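Local coordinates for protein predicted component of a thermophile-specific DNA repair system, contains a RAMP domain (Methanopyrus kandleri, PDB 4N0L) that binds RNA as Csm3, a RAMP-family protein of a type III-A CRISPR system, and may also cleave RNA as an endonuclease, at residues R85-F90 and F121-D126; R57-F62 and C115-I120; V166-R171 and V229-D234. One frame throughout, in Å; residues are numbered along the deposited sequence.

Overall arrangement
From the N terminus, helix 51-69 comes first and supplies residues 57-62. The chain then passes through the loop 85-90, reaches the short helix beginning at 116 and closes contact 2; as that helix ends, the segment 121-126 returns to 85-90 in contact 1. Contacts 1 and 2 therefore cross, their segments alternating along the chain, and both touch the same zinc ion, which takes two ligands from 85-90 and two from 115-120. Contact 3 follows in series: 166-171, leading into strand 172-174, meets the end of strand 223-231. Backbone pairing of Ser123 with Lys168 joins contact 1 to contact 3, connecting the zinc region to the edge of the antiparallel sheet.

Contact 1 of 3, residues R85-F90 and F121-D126; sequences RHECGF and FGSAGD. With ZN (zinc ion), chain C.
A zinc-binding loop, which gives His86 and Cys88 to the metal, is clasped here by the turn that follows helix 116-121, with Glu87 and Ser123 as the main points of touch. His86 NE2 lies 2.0 Å and Cys88 SG 2.4 Å from the zinc; Cys115 and Cys118 complete the site of three cysteines and one histidine. Between these two ligands, Glu87 points to the other side, toward the turn. Its extended chain brings OE2 to the backbone N of Ala124 (2.9 Å, 151° at the hydrogen), and the N-H arrives well above the carboxylate plane, 48° out of it.

Ser123 holds the middle. Its chi1 of 176° sets OG against the backbone of the zinc loop, 3.2 Å from Glu87 CB and 3.0 Å from Cys88 O, though the hydroxyl proton could also go elsewhere, so this bond is not certain. The same OG accepts from Gly125 N at 3.2 Å, so a small hydroxyl closes an ST turn and may also bond the zinc loop. Glycines suit the sharp backbone: Gly122 leaves the helix with positive phi, and at Gly125 a CB would collide with the preceding carbonyl oxygen. At the far end a water accepts from Gly89 N (3.1 Å) and gives a weak bond to Asp126 OD1, while the Asp126 carboxylate is held chiefly by the backbone N-H groups of Phe130 and Ser131.

The turn thus holds the Glu87 side chain and probably Cys88 O, while the metal holds His86 NE2 and Cys88 SG; together these probably limit how far the two ligands can shift.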
loop_
_atom_site.group_PDB
_atom_site.type_symbol
_atom_site.label_atom_id
_atom_site.label_comp_id
_atom_site.label_asym_id
_atom_site.label_seq_id
_atom_site.Cartn_x
_atom_site.Cartn_y
_atom_site.Cartn_z
ATOM N N ARG A 85 5.054 7.341 11.206
ATOM C CA ARG A 85 3.664 6.994 11.486
ATOM C C ARG A 85 2.763 8.220 11.619
ATOM O O ARG A 85 2.248 8.508 12.700
ATOM C CB ARG A 85 3.577 6.145 12.760
ATOM N N HIS A 86 2.586 8.949 10.521
ATOM C CA HIS A 86 1.593 10.014 10.480
ATOM C C HIS A 86 0.207 9.407 10.574
ATOM O O HIS A 86 -0.138 8.510 9.804
ATOM C CB HIS A 86 1.712 10.850 9.202
ATOM C CG HIS A 86 0.451 11.579 8.836
ATOM N ND1 HIS A 86 0.227 12.894 9.179
ATOM C CD2 HIS A 86 -0.646 11.179 8.146
ATOM C CE1 HIS A 86 -0.957 13.272 8.725
ATOM N NE2 HIS A 86 -1.505 12.249 8.095
ATOM N N GLU A 87 -0.581 9.881 11.532
ATOM C CA GLU A 87 -1.968 9.458 11.642
ATOM C C GLU A 87 -2.871 10.645 11.943
ATOM O O GLU A 87 -2.661 11.359 12.924
ATOM C CB GLU A 87 -2.119 8.386 12.723
ATOM C CG GLU A 87 -1.507 7.046 12.358
ATOM C CD GLU A 87 -1.579 6.048 13.492
ATOM O OE1 GLU A 87 -0.880 6.248 14.507
ATOM O OE2 GLU A 87 -2.333 5.061 13.368
ATOM N N CYS A 88 -3.869 10.859 11.093
ATOM C CA CYS A 88 -4.851 11.913 11.321
ATOM C C CYS A 88 -6.250 11.365 11.080
ATOM O O CYS A 88 -6.409 10.256 10.566
ATOM C CB CYS A 88 -4.589 13.120 10.422
ATOM S SG CYS A 88 -5.110 12.902 8.706
ATOM N N GLY A 89 -7.263 12.144 11.441
ATOM C CA GLY A 89 -8.635 11.699 11.298
ATOM C C GLY A 89 -9.333 12.311 10.101
ATOM O O GLY A 89 -10.518 12.072 9.880
ATOM N N PHE A 90 -8.600 13.095 9.317
ATOM C CA PHE A 90 -9.161 13.703 8.115
ATOM C C PHE A 90 -9.281 12.654 7.011
ATOM O O PHE A 90 -8.631 12.761 5.967
ATOM C CB PHE A 90 -8.294 14.870 7.641
ATOM C CG PHE A 90 -8.265 16.034 8.590
ATOM C CD1 PHE A 90 -9.276 16.983 8.578
ATOM C CD2 PHE A 90 -7.221 16.185 9.490
ATOM C CE1 PHE A 90 -9.248 18.059 9.450
ATOM C CE2 PHE A 90 -7.188 17.259 10.367
ATOM C CZ PHE A 90 -8.202 18.197 10.346
ATOM N N PHE A 121 -4.261 3.971 3.673
ATOM C CA PHE A 121 -3.511 3.000 4.461
ATOM C C PHE A 121 -4.001 2.911 5.911
ATOM O O PHE A 121 -3.377 2.256 6.748
ATOM C CB PHE A 121 -2.021 3.343 4.424
ATOM C CG PHE A 121 -1.414 3.254 3.047
ATOM C CD1 PHE A 121 -1.019 2.034 2.521
ATOM C CD2 PHE A 121 -1.232 4.396 2.282
ATOM C CE1 PHE A 121 -0.461 1.953 1.252
ATOM C CE2 PHE A 121 -0.672 4.322 1.014
ATOM C CZ PHE A 121 -0.288 3.100 0.499
ATOM N N GLY A 122 -5.110 3.579 6.205
ATOM C CA GLY A 122 -5.716 3.484 7.521
ATOM C C GLY A 122 -5.074 4.408 8.534
ATOM O O GLY A 122 -3.994 4.954 8.297
ATOM N N SER A 123 -5.744 4.582 9.668
ATOM C CA SER A 123 -5.242 5.431 10.742
ATOM C C SER A 123 -5.954 5.096 12.046
ATOM O O SER A 123 -7.135 4.753 12.042
ATOM C CB SER A 123 -5.428 6.909 10.394
ATOM O OG SER A 123 -5.039 7.745 11.471
ATOM N N ALA A 124 -5.234 5.192 13.160
ATOM C CA ALA A 124 -5.820 4.931 14.474
ATOM C C ALA A 124 -6.668 6.109 14.945
ATOM O O ALA A 124 -7.473 5.976 15.866
ATOM C CB ALA A 124 -4.732 4.624 15.490
ATOM N N GLY A 125 -6.476 7.260 14.308
ATOM C CA GLY A 125 -7.184 8.474 14.672
ATOM C C GLY A 125 -6.270 9.683 14.620
ATOM O O GLY A 125 -5.490 9.835 13.677
ATOM N N ASP A 126 -6.358 10.541 15.631
ATOM C CA ASP A 126 -5.518 11.733 15.695
ATOM C C ASP A 126 -4.192 11.408 16.379
ATOM O O ASP A 126 -3.877 11.944 17.441
ATOM C CB ASP A 126 -6.238 12.868 16.429
ATOM C CG ASP A 126 -5.484 14.187 16.355
ATOM O OD1 ASP A 126 -4.618 14.334 15.466
ATOM O OD2 ASP A 126 -5.760 15.079 17.184
HETATM ZN ZN ZN C . -3.381 11.578 7.636
HETATM O O HOH W 1 -6.459 14.451 13.282
#

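Contact 2 of 3, residues R57-F62 and C115-I120; sequences RARALF and CPVCRI. With ZN (zinc ion), chain C.
Phe62 has CG anti to the backbone N (chi1 177°), which throws its ring across to the short helix, and Val117, with CG1 likewise anti (chi1 177°), holds its two methyls apart for two different partners. CG2 meets the ring of Phe62, 3.6 Å from CE2, the two side chains running antiparallel alongside one another. CG1 lies over one face of the Arg59 guanidinium, 3.6 Å above its plane and displaced from its centre. Pro116 adds its CB at the edge of the phenyl ring, 4.1 Å from Phe62 CZ. A beta-branched valine thus suits a place between an aromatic ring and a flat cation, and proline, with no N-H to satisfy, suits the first turn of a helix.

This is antiparallel helix packing: the N-to-C directions of the short segments 57-62 and 116-120 differ by 165°, and their axes approach to 10.5 Å, with Tyr244 of helix 238-255 meeting both Phe62 and Pro116. The short helix carries the CxxC half of the zinc site. Cys115, at the N-cap position, binds through SG at 2.3 Å, and Cys118, one turn on, places its SG equally close at 2.3 Å; His86 and Cys88 complete the set.

Arg59 reaches this region along a chain extended as far as NE. Its NH1 donates to His86 O and Gly122 O and its NH2 pairs with Glu63, so the guanidinium is fixed from several sides while Val117 packs on its face. NH1 also lies 3.8 Å from Cys118 SG. A positive charge so near a zinc-bound sulfur may help to balance the negative charge of the three thiolates.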
loop_
_atom_site.group_PDB
_atom_site.type_symbol
_atom_site.label_atom_id
_atom_site.label_comp_id
_atom_site.label_asym_id
_atom_site.label_seq_id
_atom_site.Cartn_x
_atom_site.Cartn_y
_atom_site.Cartn_z
ATOM N N ARG A 57 5.290 -1.080 4.740
ATOM C CA ARG A 57 6.409 -0.502 4.008
ATOM C C ARG A 57 5.923 0.531 2.995
ATOM O O ARG A 57 6.479 1.626 2.903
ATOM C CB ARG A 57 7.217 -1.600 3.312
ATOM C CG ARG A 57 8.399 -1.095 2.497
ATOM C CD ARG A 57 9.443 -0.412 3.365
ATOM N NE ARG A 57 10.636 -0.070 2.596
ATOM C CZ ARG A 57 11.538 0.831 2.969
ATOM N NH1 ARG A 57 11.386 1.498 4.105
ATOM N NH2 ARG A 57 12.592 1.075 2.201
ATOM N N ALA A 58 4.883 0.184 2.244
ATOM C CA ALA A 58 4.285 1.109 1.286
ATOM C C ALA A 58 3.781 2.379 1.975
ATOM O O ALA A 58 3.933 3.482 1.448
ATOM C CB ALA A 58 3.156 0.430 0.528
ATOM N N ARG A 59 3.182 2.217 3.152
ATOM C CA ARG A 59 2.680 3.351 3.921
ATOM C C ARG A 59 3.807 4.251 4.415
ATOM O O ARG A 59 3.732 5.477 4.303
ATOM C CB ARG A 59 1.856 2.870 5.114
ATOM C CG ARG A 59 1.125 3.993 5.836
ATOM C CD ARG A 59 0.473 3.499 7.120
ATOM N NE ARG A 59 -0.544 4.422 7.614
ATOM C CZ ARG A 59 -0.292 5.621 8.134
ATOM N NH1 ARG A 59 -1.295 6.382 8.551
ATOM N NH2 ARG A 59 0.956 6.056 8.250
ATOM N N ALA A 60 4.840 3.633 4.979
ATOM C CA ALA A 60 5.979 4.358 5.533
ATOM C C ALA A 60 6.691 5.199 4.475
ATOM O O ALA A 60 7.158 6.303 4.761
ATOM C CB ALA A 60 6.953 3.388 6.182
ATOM N N LEU A 61 6.779 4.674 3.257
ATOM C CA LEU A 61 7.454 5.380 2.172
ATOM C C LEU A 61 6.565 6.445 1.535
ATOM O O LEU A 61 7.034 7.536 1.204
ATOM C CB LEU A 61 7.926 4.391 1.104
ATOM C CG LEU A 61 8.929 3.338 1.573
ATOM C CD1 LEU A 61 9.254 2.369 0.451
ATOM C CD2 LEU A 61 10.190 4.007 2.094
ATOM N N PHE A 62 5.285 6.128 1.359
ATOM C CA PHE A 62 4.347 7.086 0.784
ATOM C C PHE A 62 4.169 8.325 1.654
ATOM O O PHE A 62 4.114 9.442 1.142
ATOM C CB PHE A 62 2.981 6.448 0.540
ATOM C CG PHE A 62 1.960 7.412 0.005
ATOM C CD1 PHE A 62 2.064 7.900 -1.287
ATOM C CD2 PHE A 62 0.911 7.850 0.802
ATOM C CE1 PHE A 62 1.132 8.797 -1.782
ATOM C CE2 PHE A 62 -0.024 8.748 0.312
ATOM C CZ PHE A 62 0.089 9.222 -0.981
ATOM N N CYS A 115 -7.050 13.229 3.778
ATOM C CA CYS A 115 -5.657 12.801 3.803
ATOM C C CYS A 115 -5.476 11.495 3.038
ATOM O O CYS A 115 -6.028 10.467 3.426
ATOM C CB CYS A 115 -5.174 12.635 5.245
ATOM S SG CYS A 115 -3.410 12.254 5.417
ATOM N N PRO A 116 -4.699 11.536 1.945
ATOM C CA PRO A 116 -4.413 10.358 1.117
ATOM C C PRO A 116 -3.745 9.238 1.907
ATOM O O PRO A 116 -4.107 8.074 1.742
ATOM C CB PRO A 116 -3.466 10.902 0.045
ATOM C CG PRO A 116 -3.746 12.360 -0.003
ATOM C CD PRO A 116 -4.075 12.753 1.401
ATOM N N VAL A 117 -2.772 9.591 2.740
ATOM C CA VAL A 117 -2.069 8.615 3.568
ATOM C C VAL A 117 -3.022 7.798 4.432
ATOM O O VAL A 117 -3.059 6.570 4.351
ATOM C CB VAL A 117 -1.041 9.294 4.490
ATOM C CG1 VAL A 117 -0.382 8.263 5.401
ATOM C CG2 VAL A 117 0.004 10.034 3.669
ATOM N N CYS A 118 -3.798 8.493 5.254
ATOM C CA CYS A 118 -4.654 7.844 6.241
ATOM C C CYS A 118 -5.909 7.208 5.632
ATOM O O CYS A 118 -6.347 6.152 6.086
ATOM C CB CYS A 118 -5.034 8.846 7.335
ATOM S SG CYS A 118 -3.628 9.379 8.365
ATOM N N ARG A 119 -6.491 7.838 4.615
ATOM C CA ARG A 119 -7.710 7.299 4.011
ATOM C C ARG A 119 -7.434 6.001 3.239
ATOM O O ARG A 119 -8.306 5.136 3.131
ATOM C CB ARG A 119 -8.367 8.339 3.091
ATOM C CG ARG A 119 -7.794 8.392 1.681
ATOM C CD ARG A 119 -8.160 9.680 0.959
ATOM N NE ARG A 119 -7.710 9.653 -0.431
ATOM C CZ ARG A 119 -7.465 10.734 -1.164
ATOM N NH1 ARG A 119 -7.629 11.945 -0.645
ATOM N NH2 ARG A 119 -7.055 10.601 -2.420
ATOM N N ILE A 120 -6.217 5.866 2.716
ATOM C CA ILE A 120 -5.823 4.680 1.956
ATOM C C ILE A 120 -5.232 3.591 2.850
ATOM O O ILE A 120 -5.633 2.429 2.781
ATOM C CB ILE A 120 -4.793 5.031 0.853
ATOM C CG1 ILE A 120 -5.433 5.905 -0.226
ATOM C CG2 ILE A 120 -4.220 3.768 0.227
ATOM C CD1 ILE A 120 -4.432 6.510 -1.186
HETATM ZN ZN ZN C . -3.381 11.578 7.636
#

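Contact 3 of 3, residues V166-R171 and V229-D234; sequences VKKEAR and VYRVED
A salt-bridge network, joined to a backbone bond at the edge of the antiparallel sheet, links Lys168 and Arg171 of the loop before strand 172-174 to Arg231, the last residue of strand 223-231, and Glu233 just past it. The backbone bond is short and straight: Arg231 N donates to Arg171 O at 2.7 Å and 169°, and the pairing goes on to Val229 with Ala173.

Glu233 is the shared acceptor. Its OE1 takes Lys168 NZ on the syn lone pair at 2.7 Å and Arg171 NE at 2.8 Å, the latter from 39° above the carboxylate plane. OE2 receives Arg231 NH1 of its own segment at 2.6 Å. A bend at chi3 (-59°) turns the Arg231 guanidinium back over the loop, where NH2 also donates to Ala170 O at 2.9 Å, coming from above that carbonyl's plane. Arg171, by contrast, stays extended and runs alongside Tyr230, its CB 3.8 Å from Tyr230 CE2; both chains end at Asp241, and Arg171 is further bridged by Glu237.

Long basic chains suit this site because they can reach one carboxylate from different directions. With Lys168 NZ and Arg231 NH2 4.2 Å apart, the Glu233 carboxylate is their common counter-charge, and these cations probably favour its ionised form.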
loop_
_atom_site.group_PDB
_atom_site.type_symbol
_atom_site.label_atom_id
_atom_site.label_comp_id
_atom_site.label_asym_id
_atom_site.label_seq_id
_atom_site.Cartn_x
_atom_site.Cartn_y
_atom_site.Cartn_z
ATOM N N VAL A 166 -11.116 10.111 14.670
ATOM C CA VAL A 166 -11.863 8.895 14.369
ATOM C C VAL A 166 -11.010 7.897 13.591
ATOM O O VAL A 166 -10.475 8.224 12.532
ATOM C CB VAL A 166 -13.139 9.201 13.562
ATOM N N LYS A 167 -10.875 6.691 14.136
ATOM C CA LYS A 167 -10.215 5.580 13.453
ATOM C C LYS A 167 -10.737 5.382 12.032
ATOM O O LYS A 167 -11.914 5.619 11.759
ATOM C CB LYS A 167 -10.391 4.285 14.251
ATOM N N LYS A 168 -9.863 4.944 11.131
ATOM C CA LYS A 168 -10.300 4.525 9.803
ATOM C C LYS A 168 -9.638 3.229 9.353
ATOM O O LYS A 168 -8.418 3.078 9.430
ATOM C CB LYS A 168 -10.026 5.614 8.769
ATOM C CG LYS A 168 -10.941 5.522 7.557
ATOM C CD LYS A 168 -10.187 5.748 6.262
ATOM C CE LYS A 168 -11.123 5.663 5.069
ATOM N NZ LYS A 168 -11.745 4.320 4.945
ATOM N N GLU A 169 -10.456 2.296 8.885
ATOM C CA GLU A 169 -9.948 1.077 8.276
ATOM C C GLU A 169 -9.336 1.388 6.917
ATOM O O GLU A 169 -9.918 2.131 6.124
ATOM C CB GLU A 169 -11.062 0.035 8.135
ATOM C CG GLU A 169 -10.594 -1.310 7.594
ATOM C CD GLU A 169 -9.592 -1.997 8.505
ATOM O OE1 GLU A 169 -9.648 -1.773 9.734
ATOM O OE2 GLU A 169 -8.745 -2.757 7.987
ATOM N N ALA A 170 -8.154 0.834 6.667
ATOM C CA ALA A 170 -7.459 1.006 5.394
ATOM C C ALA A 170 -8.319 0.587 4.209
ATOM O O ALA A 170 -9.034 -0.413 4.277
ATOM C CB ALA A 170 -6.157 0.218 5.394
ATOM N N ARG A 171 -8.251 1.361 3.131
ATOM C CA ARG A 171 -8.926 1.015 1.886
ATOM C C ARG A 171 -8.189 -0.082 1.119
ATOM O O ARG A 171 -8.762 -0.721 0.236
ATOM C CB ARG A 171 -9.087 2.251 1.000
ATOM C CG ARG A 171 -10.271 3.121 1.380
ATOM C CD ARG A 171 -10.317 4.400 0.569
ATOM N NE ARG A 171 -11.272 5.350 1.135
ATOM C CZ ARG A 171 -11.472 6.578 0.670
ATOM N NH1 ARG A 171 -10.785 7.012 -0.378
ATOM N NH2 ARG A 171 -12.361 7.371 1.250
ATOM N N VAL A 229 -6.050 -5.672 -2.770
ATOM C CA VAL A 229 -7.467 -5.338 -2.855
ATOM C C VAL A 229 -7.732 -3.922 -2.354
ATOM O O VAL A 229 -7.430 -3.593 -1.208
ATOM C CB VAL A 229 -8.337 -6.324 -2.041
ATOM C CG1 VAL A 229 -9.812 -6.017 -2.246
ATOM C CG2 VAL A 229 -8.035 -7.761 -2.437
ATOM N N TYR A 230 -8.292 -3.089 -3.225
ATOM C CA TYR A 230 -8.680 -1.732 -2.858
ATOM C C TYR A 230 -10.196 -1.617 -2.729
ATOM O O TYR A 230 -10.932 -1.943 -3.661
ATOM C CB TYR A 230 -8.157 -0.724 -3.886
ATOM C CG TYR A 230 -8.742 0.667 -3.743
ATOM C CD1 TYR A 230 -9.844 1.064 -4.493
ATOM C CD2 TYR A 230 -8.184 1.587 -2.865
ATOM C CE1 TYR A 230 -10.377 2.335 -4.364
ATOM C CE2 TYR A 230 -8.710 2.858 -2.730
ATOM C CZ TYR A 230 -9.805 3.227 -3.483
ATOM O OH TYR A 230 -10.328 4.493 -3.349
ATOM N N ARG A 231 -10.660 -1.146 -1.576
ATOM C CA ARG A 231 -12.092 -0.972 -1.353
ATOM C C ARG A 231 -12.559 0.406 -1.811
ATOM O O ARG A 231 -12.140 1.428 -1.268
ATOM C CB ARG A 231 -12.440 -1.176 0.121
ATOM C CG ARG A 231 -12.092 -2.555 0.663
ATOM C CD ARG A 231 -12.516 -2.719 2.118
ATOM N NE ARG A 231 -11.895 -1.729 2.998
ATOM C CZ ARG A 231 -12.482 -0.603 3.390
ATOM N NH1 ARG A 231 -13.709 -0.315 2.977
ATOM N NH2 ARG A 231 -11.843 0.240 4.192
ATOM N N VAL A 232 -13.425 0.428 -2.817
ATOM C CA VAL A 232 -13.981 1.680 -3.311
ATOM C C VAL A 232 -14.990 2.220 -2.304
ATOM O O VAL A 232 -16.000 1.576 -2.021
ATOM C CB VAL A 232 -14.660 1.503 -4.684
ATOM C CG1 VAL A 232 -15.261 2.820 -5.156
ATOM C CG2 VAL A 232 -13.670 0.957 -5.703
ATOM N N GLU A 233 -14.716 3.400 -1.760
ATOM C CA GLU A 233 -15.594 4.000 -0.762
ATOM C C GLU A 233 -16.111 5.346 -1.240
ATOM O O GLU A 233 -17.262 5.702 -1.000
ATOM C CB GLU A 233 -14.865 4.175 0.570
ATOM C CG GLU A 233 -14.731 2.905 1.385
ATOM C CD GLU A 233 -13.904 3.107 2.641
ATOM O OE1 GLU A 233 -13.259 4.168 2.768
ATOM O OE2 GLU A 233 -13.901 2.204 3.504
ATOM N N ASP A 234 -15.247 6.088 -1.920
ATOM C CA ASP A 234 -15.581 7.424 -2.382
ATOM C C ASP A 234 -15.198 7.583 -3.847
ATOM O O ASP A 234 -14.016 7.662 -4.179
ATOM C CB ASP A 234 -14.873 8.477 -1.531
ATOM C CG ASP A 234 -15.333 9.880 -1.848
ATOM O OD1 ASP A 234 -16.205 10.396 -1.119
ATOM O OD2 ASP A 234 -14.828 10.465 -2.829
#